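Uncharacterized protein conserved in bacteria (Streptococcus suis, PDB 4FZQ) is a surface antigen that mediates attachment to host cells, the fragment here being its G5 domain, a module that probably takes part in that binding. Local coordinates at residues A[32-46]-A[60-74]. The protein carries 1 engineered substitution. Sequence-based numbering, arbitrary orientation.
Sequences YLLQEGKAGKKVSVY and LLSETVVEGQNRILV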
loop_
_atom_site.group_PDB
_atom_site.type_symbol
_atom_site.label_atom_id
_atom_site.label_comp_id
_atom_site.label_asym_id
_atom_site.label_seq_id
_atom_site.Cartn_x
_atom_site.Cartn_y
_atom_site.Cartn_z
ATOM N N TYR A 32 13.403 -11.152 -18.736
ATOM C CA TYR A 32 14.098 -9.882 -18.570
ATOM C C TYR A 32 13.080 -8.757 -18.738
ATOM O O TYR A 32 11.975 -8.987 -19.231
ATOM C CB TYR A 32 15.188 -9.742 -19.636
ATOM C CG TYR A 32 14.647 -9.824 -21.045
ATOM C CD1 TYR A 32 14.184 -11.031 -21.562
ATOM C CD2 TYR A 32 14.538 -8.686 -21.838
ATOM C CE1 TYR A 32 13.619 -11.101 -22.838
ATOM C CE2 TYR A 32 13.972 -8.744 -23.111
ATOM C CZ TYR A 32 13.513 -9.957 -23.605
ATOM O OH TYR A 32 12.933 -10.031 -24.855
ATOM N N LEU A 33 13.427 -7.542 -18.331
ATOM C CA LEU A 33 12.486 -6.453 -18.513
ATOM C C LEU A 33 12.833 -5.732 -19.798
ATOM O O LEU A 33 13.996 -5.465 -20.071
ATOM C CB LEU A 33 12.491 -5.494 -17.315
ATOM C CG LEU A 33 13.724 -4.725 -16.848
ATOM C CD1 LEU A 33 14.208 -3.763 -17.918
ATOM C CD2 LEU A 33 13.348 -3.950 -15.584
ATOM N N LEU A 34 11.815 -5.454 -20.603
ATOM C CA LEU A 34 12.006 -4.773 -21.874
ATOM C C LEU A 34 12.231 -3.289 -21.628
ATOM O O LEU A 34 12.968 -2.633 -22.360
ATOM C CB LEU A 34 10.779 -4.955 -22.758
ATOM C CG LEU A 34 11.033 -5.472 -24.171
ATOM C CD1 LEU A 34 9.742 -5.362 -24.969
ATOM C CD2 LEU A 34 12.146 -4.671 -24.834
ATOM N N GLN A 35 11.564 -2.761 -20.609
ATOM C CA GLN A 35 11.713 -1.364 -20.243
ATOM C C GLN A 35 11.240 -1.209 -18.804
ATOM O O GLN A 35 10.338 -1.918 -18.355
ATOM C CB GLN A 35 10.937 -0.452 -21.205
ATOM C CG GLN A 35 9.465 -0.292 -20.924
ATOM C CD GLN A 35 8.757 0.573 -21.966
ATOM O OE1 GLN A 35 7.578 0.896 -21.819
ATOM N NE2 GLN A 35 9.470 0.941 -23.027
ATOM N N GLU A 36 11.868 -0.291 -18.077
ATOM C CA GLU A 36 11.541 -0.094 -16.674
ATOM C C GLU A 36 10.250 0.659 -16.404
ATOM O O GLU A 36 9.676 0.537 -15.327
ATOM C CB GLU A 36 12.719 0.584 -15.964
ATOM C CG GLU A 36 14.012 -0.230 -16.074
ATOM C CD GLU A 36 14.951 -0.046 -14.888
ATOM O OE1 GLU A 36 15.505 1.066 -14.719
ATOM O OE2 GLU A 36 15.131 -1.024 -14.126
ATOM N N GLY A 37 9.799 1.433 -17.380
ATOM C CA GLY A 37 8.569 2.183 -17.209
ATOM C C GLY A 37 8.626 3.273 -16.158
ATOM O O GLY A 37 9.286 3.127 -15.130
ATOM N N LYS A 38 7.934 4.374 -16.430
ATOM C CA LYS A 38 7.876 5.516 -15.525
ATOM C C LYS A 38 6.484 5.646 -14.939
ATOM O O LYS A 38 5.490 5.403 -15.614
ATOM C CB LYS A 38 8.233 6.807 -16.267
ATOM C CG LYS A 38 9.725 7.002 -16.518
ATOM C CD LYS A 38 10.142 6.661 -17.949
ATOM C CE LYS A 38 9.654 7.710 -18.951
ATOM N NZ LYS A 38 10.230 7.510 -20.315
ATOM N N ALA A 39 6.418 6.040 -13.679
ATOM C CA ALA A 39 5.141 6.198 -12.994
ATOM C C ALA A 39 4.230 7.227 -13.657
ATOM O O ALA A 39 4.695 8.220 -14.221
ATOM C CB ALA A 39 5.381 6.596 -11.541
ATOM N N GLY A 40 2.928 6.964 -13.594
ATOM C CA GLY A 40 1.960 7.892 -14.132
ATOM C C GLY A 40 1.835 9.036 -13.134
ATOM O O GLY A 40 2.538 9.071 -12.126
ATOM N N LYS A 41 0.912 9.952 -13.365
ATOM C CA LYS A 41 0.818 11.096 -12.480
ATOM C C LYS A 41 -0.604 11.600 -12.231
ATOM O O LYS A 41 -1.435 11.636 -13.138
ATOM C CB LYS A 41 1.671 12.203 -13.096
ATOM C CG LYS A 41 2.173 13.258 -12.156
ATOM C CD LYS A 41 3.240 14.103 -12.865
ATOM C CE LYS A 41 4.467 13.257 -13.232
ATOM N NZ LYS A 41 5.546 14.055 -13.882
ATOM N N LYS A 42 -0.878 11.978 -10.991
ATOM C CA LYS A 42 -2.180 12.534 -10.633
ATOM C C LYS A 42 -1.881 13.879 -9.990
ATOM O O LYS A 42 -1.406 13.945 -8.860
ATOM C CB LYS A 42 -2.902 11.635 -9.650
ATOM C CG LYS A 42 -4.215 12.176 -9.129
ATOM C CD LYS A 42 -4.802 11.173 -8.151
ATOM C CE LYS A 42 -5.914 11.767 -7.313
ATOM N NZ LYS A 42 -6.216 10.891 -6.132
ATOM N N VAL A 43 -2.131 14.951 -10.733
ATOM C CA VAL A 43 -1.876 16.297 -10.234
ATOM C C VAL A 43 -3.148 17.028 -9.827
ATOM O O VAL A 43 -4.069 17.185 -10.626
ATOM C CB VAL A 43 -1.169 17.155 -11.283
ATOM C CG1 VAL A 43 -0.982 18.541 -10.755
ATOM C CG2 VAL A 43 0.163 16.539 -11.646
ATOM N N SER A 44 -3.192 17.462 -8.574
ATOM C CA SER A 44 -4.336 18.194 -8.073
ATOM C C SER A 44 -3.919 19.628 -7.792
ATOM O O SER A 44 -2.846 19.879 -7.232
ATOM C CB SER A 44 -4.861 17.560 -6.786
ATOM O OG SER A 44 -5.238 16.221 -6.983
ATOM N N VAL A 45 -4.760 20.569 -8.207
ATOM C CA VAL A 45 -4.497 21.975 -7.946
ATOM C C VAL A 45 -5.501 22.377 -6.877
ATOM O O VAL A 45 -6.707 22.180 -7.045
ATOM C CB VAL A 45 -4.717 22.851 -9.186
ATOM C CG1 VAL A 45 -4.579 24.327 -8.804
ATOM C CG2 VAL A 45 -3.707 22.497 -10.260
ATOM N N TYR A 46 -4.997 22.918 -5.774
ATOM C CA TYR A 46 -5.856 23.334 -4.676
ATOM C C TYR A 46 -5.797 24.824 -4.487
ATOM O O TYR A 46 -4.897 25.496 -5.001
ATOM C CB TYR A 46 -5.416 22.701 -3.355
ATOM C CG TYR A 46 -5.555 21.204 -3.279
ATOM C CD1 TYR A 46 -4.514 20.365 -3.676
ATOM C CD2 TYR A 46 -6.730 20.624 -2.808
ATOM C CE1 TYR A 46 -4.646 18.974 -3.601
ATOM C CE2 TYR A 46 -6.872 19.251 -2.731
ATOM C CZ TYR A 46 -5.827 18.429 -3.127
ATOM O OH TYR A 46 -5.960 17.064 -3.041
ATOM N N LEU A 60 -10.537 22.093 -3.930
ATOM C CA LEU A 60 -9.864 21.374 -4.996
ATOM C C LEU A 60 -10.325 22.058 -6.287
ATOM O O LEU A 60 -11.512 22.102 -6.575
ATOM C CB LEU A 60 -10.301 19.909 -4.995
ATOM C CG LEU A 60 -9.807 19.066 -6.175
ATOM C CD1 LEU A 60 -8.288 18.917 -6.099
ATOM C CD2 LEU A 60 -10.477 17.698 -6.148
ATOM N N LEU A 61 -9.388 22.601 -7.046
ATOM C CA LEU A 61 -9.715 23.286 -8.280
ATOM C C LEU A 61 -9.766 22.362 -9.492
ATOM O O LEU A 61 -10.642 22.507 -10.349
ATOM C CB LEU A 61 -8.706 24.404 -8.525
ATOM C CG LEU A 61 -9.127 25.845 -8.219
ATOM C CD1 LEU A 61 -10.053 25.906 -7.016
ATOM C CD2 LEU A 61 -7.869 26.677 -8.012
ATOM N N SER A 62 -8.827 21.417 -9.567
ATOM C CA SER A 62 -8.778 20.480 -10.679
ATOM C C SER A 62 -7.939 19.262 -10.360
ATOM O O SER A 62 -7.086 19.285 -9.473
ATOM C CB SER A 62 -8.219 21.160 -11.924
ATOM O OG SER A 62 -6.920 21.669 -11.684
ATOM N N GLU A 63 -8.176 18.199 -11.116
ATOM C CA GLU A 63 -7.480 16.946 -10.918
ATOM C C GLU A 63 -7.178 16.361 -12.302
ATOM O O GLU A 63 -8.088 16.024 -13.067
ATOM C CB GLU A 63 -8.387 16.029 -10.101
ATOM C CG GLU A 63 -7.741 14.837 -9.461
ATOM C CD GLU A 63 -8.730 14.078 -8.597
ATOM O OE1 GLU A 63 -9.124 14.609 -7.535
ATOM O OE2 GLU A 63 -9.131 12.957 -8.984
ATOM N N THR A 64 -5.889 16.261 -12.611
ATOM C CA THR A 64 -5.414 15.755 -13.889
ATOM C C THR A 64 -4.677 14.431 -13.739
ATOM O O THR A 64 -3.738 14.324 -12.963
ATOM C CB THR A 64 -4.453 16.760 -14.523
ATOM O OG1 THR A 64 -5.125 18.012 -14.707
ATOM C CG2 THR A 64 -3.935 16.245 -15.860
ATOM N N VAL A 65 -5.098 13.423 -14.489
ATOM C CA VAL A 65 -4.453 12.122 -14.429
ATOM C C VAL A 65 -3.738 11.853 -15.745
ATOM O O VAL A 65 -4.368 11.824 -16.795
ATOM C CB VAL A 65 -5.478 11.004 -14.168
ATOM C CG1 VAL A 65 -4.848 9.652 -14.418
ATOM C CG2 VAL A 65 -5.965 11.080 -12.729
ATOM N N VAL A 66 -2.421 11.664 -15.687
ATOM C CA VAL A 66 -1.633 11.396 -16.877
ATOM C C VAL A 66 -1.048 9.985 -16.849
ATOM O O VAL A 66 -0.335 9.621 -15.914
ATOM C CB VAL A 66 -0.475 12.371 -16.984
ATOM C CG1 VAL A 66 0.204 12.217 -18.345
ATOM C CG2 VAL A 66 -0.966 13.789 -16.770
ATOM N N GLU A 67 -1.347 9.188 -17.871
ATOM C CA GLU A 67 -0.835 7.827 -17.942
ATOM C C GLU A 67 0.685 7.843 -17.984
ATOM O O GLU A 67 1.287 8.759 -18.538
ATOM C CB GLU A 67 -1.361 7.117 -19.190
ATOM C CG GLU A 67 -0.805 5.709 -19.383
ATOM C CD GLU A 67 -1.243 4.746 -18.279
ATOM O OE1 GLU A 67 -2.446 4.377 -18.253
ATOM O OE2 GLU A 67 -0.386 4.372 -17.437
ATOM N N GLY A 68 1.308 6.825 -17.402
ATOM C CA GLY A 68 2.756 6.765 -17.403
ATOM C C GLY A 68 3.287 5.848 -18.482
ATOM O O GLY A 68 2.638 5.613 -19.502
ATOM N N GLN A 69 4.480 5.322 -18.258
ATOM C CA GLN A 69 5.098 4.410 -19.204
ATOM C C GLN A 69 5.137 3.038 -18.545
ATOM O O GLN A 69 5.585 2.905 -17.408
ATOM C CB GLN A 69 6.512 4.892 -19.530
ATOM C CG GLN A 69 7.297 3.992 -20.468
ATOM C CD GLN A 69 8.728 4.470 -20.659
ATOM O OE1 GLN A 69 8.968 5.485 -21.306
ATOM N NE2 GLN A 69 9.685 3.741 -20.087
ATOM N N ASN A 70 4.656 2.023 -19.255
ATOM C CA ASN A 70 4.642 0.666 -18.719
ATOM C C ASN A 70 6.018 0.056 -18.500
ATOM O O ASN A 70 6.973 0.332 -19.226
ATOM C CB ASN A 70 3.888 -0.298 -19.640
ATOM C CG ASN A 70 2.384 -0.160 -19.551
ATOM O OD1 ASN A 70 1.853 0.544 -18.689
ATOM N ND2 ASN A 70 1.680 -0.853 -20.447
ATOM N N ARG A 71 6.096 -0.781 -17.478
ATOM C CA ARG A 71 7.295 -1.524 -17.184
ATOM C C ARG A 71 6.947 -2.802 -17.951
ATOM O O ARG A 71 5.842 -3.334 -17.802
ATOM C CB ARG A 71 7.363 -1.791 -15.685
ATOM C CG ARG A 71 8.498 -2.683 -15.220
ATOM C CD ARG A 71 8.435 -2.843 -13.707
ATOM N NE ARG A 71 9.323 -3.894 -13.219
ATOM C CZ ARG A 71 10.649 -3.819 -13.235
ATOM N NH1 ARG A 71 11.245 -2.732 -13.713
ATOM N NH2 ARG A 71 11.378 -4.834 -12.785
ATOM N N ILE A 72 7.841 -3.283 -18.802
ATOM C CA ILE A 72 7.526 -4.493 -19.548
ATOM C C ILE A 72 8.397 -5.668 -19.126
ATOM O O ILE A 72 9.627 -5.613 -19.228
ATOM C CB ILE A 72 7.681 -4.294 -21.085
ATOM C CG1 ILE A 72 6.558 -3.414 -21.638
ATOM C CG2 ILE A 72 7.598 -5.628 -21.792
ATOM C CD1 ILE A 72 5.441 -2.938 -20.702
ATOM N N LEU A 73 7.753 -6.729 -18.652
ATOM C CA LEU A 73 8.474 -7.926 -18.249
ATOM C C LEU A 73 8.246 -8.971 -19.340
ATOM O O LEU A 73 7.106 -9.277 -19.689
ATOM C CB LEU A 73 7.963 -8.452 -16.908
ATOM C CG LEU A 73 8.870 -9.532 -16.300
ATOM C CD1 LEU A 73 10.139 -8.860 -15.793
ATOM C CD2 LEU A 73 8.175 -10.267 -15.163
ATOM N N VAL A 74 9.334 -9.500 -19.887
ATOM C CA VAL A 74 9.255 -10.501 -20.947
ATOM C C VAL A 74 9.713 -11.854 -20.407
ATOM O O VAL A 74 10.807 -11.972 -19.862
ATOM C CB VAL A 74 10.143 -10.099 -22.161
ATOM C CG1 VAL A 74 9.879 -11.029 -23.322
ATOM C CG2 VAL A 74 9.848 -8.660 -22.583
HETATM O O HOH W 1 9.710 -0.251 -12.708
HETATM O O HOH W 2 -5.372 19.227 -12.178
HETATM O O HOH W 3 -7.125 14.882 -6.183
#
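The elongated G5 fold is two three-stranded sheets end to end, and 32-46 and 60-74 run antiparallel through both. In the sheet of 41-50 and 55-66, K41, V43 and V45 pair with V66, T64 and S62; V43 N to T64 O is 2.8 Å. A classic beta bulge shifts the register by one: L61 and S62 both face V45, and V45 O takes a bond from L61 N (2.7 Å) and a weak one from S62 N. Beyond it Y46 pairs with L60, whose CD1 lies over one face of the Y46 ring, 4.0 Å from its centroid. S62 OG and T64 OG1 share a water with V43 O; T64 OG1 also hydrogen-bonds OG1 of T64 of a neighbouring subunit, whose strand continues this sheet antiparallel. Between the sheets, K38 bends at chi2 and chi3 (101° and 72°), which brings NZ to Q69 OE1 at 2.6 Å, above the amide plane. The Q69 backbone N bonds K38 O. In the second sheet, the R71 side chain crosses that of L33 at about a right angle, its guanidinium near L33 CD2; R71 NE salt-bridges E18. L34 CB packs on I72 CG2. Y32 pairs with V74, whose CB sits over the Y32 ring, offset toward its rim, 3.7 Å from Y32 CZ.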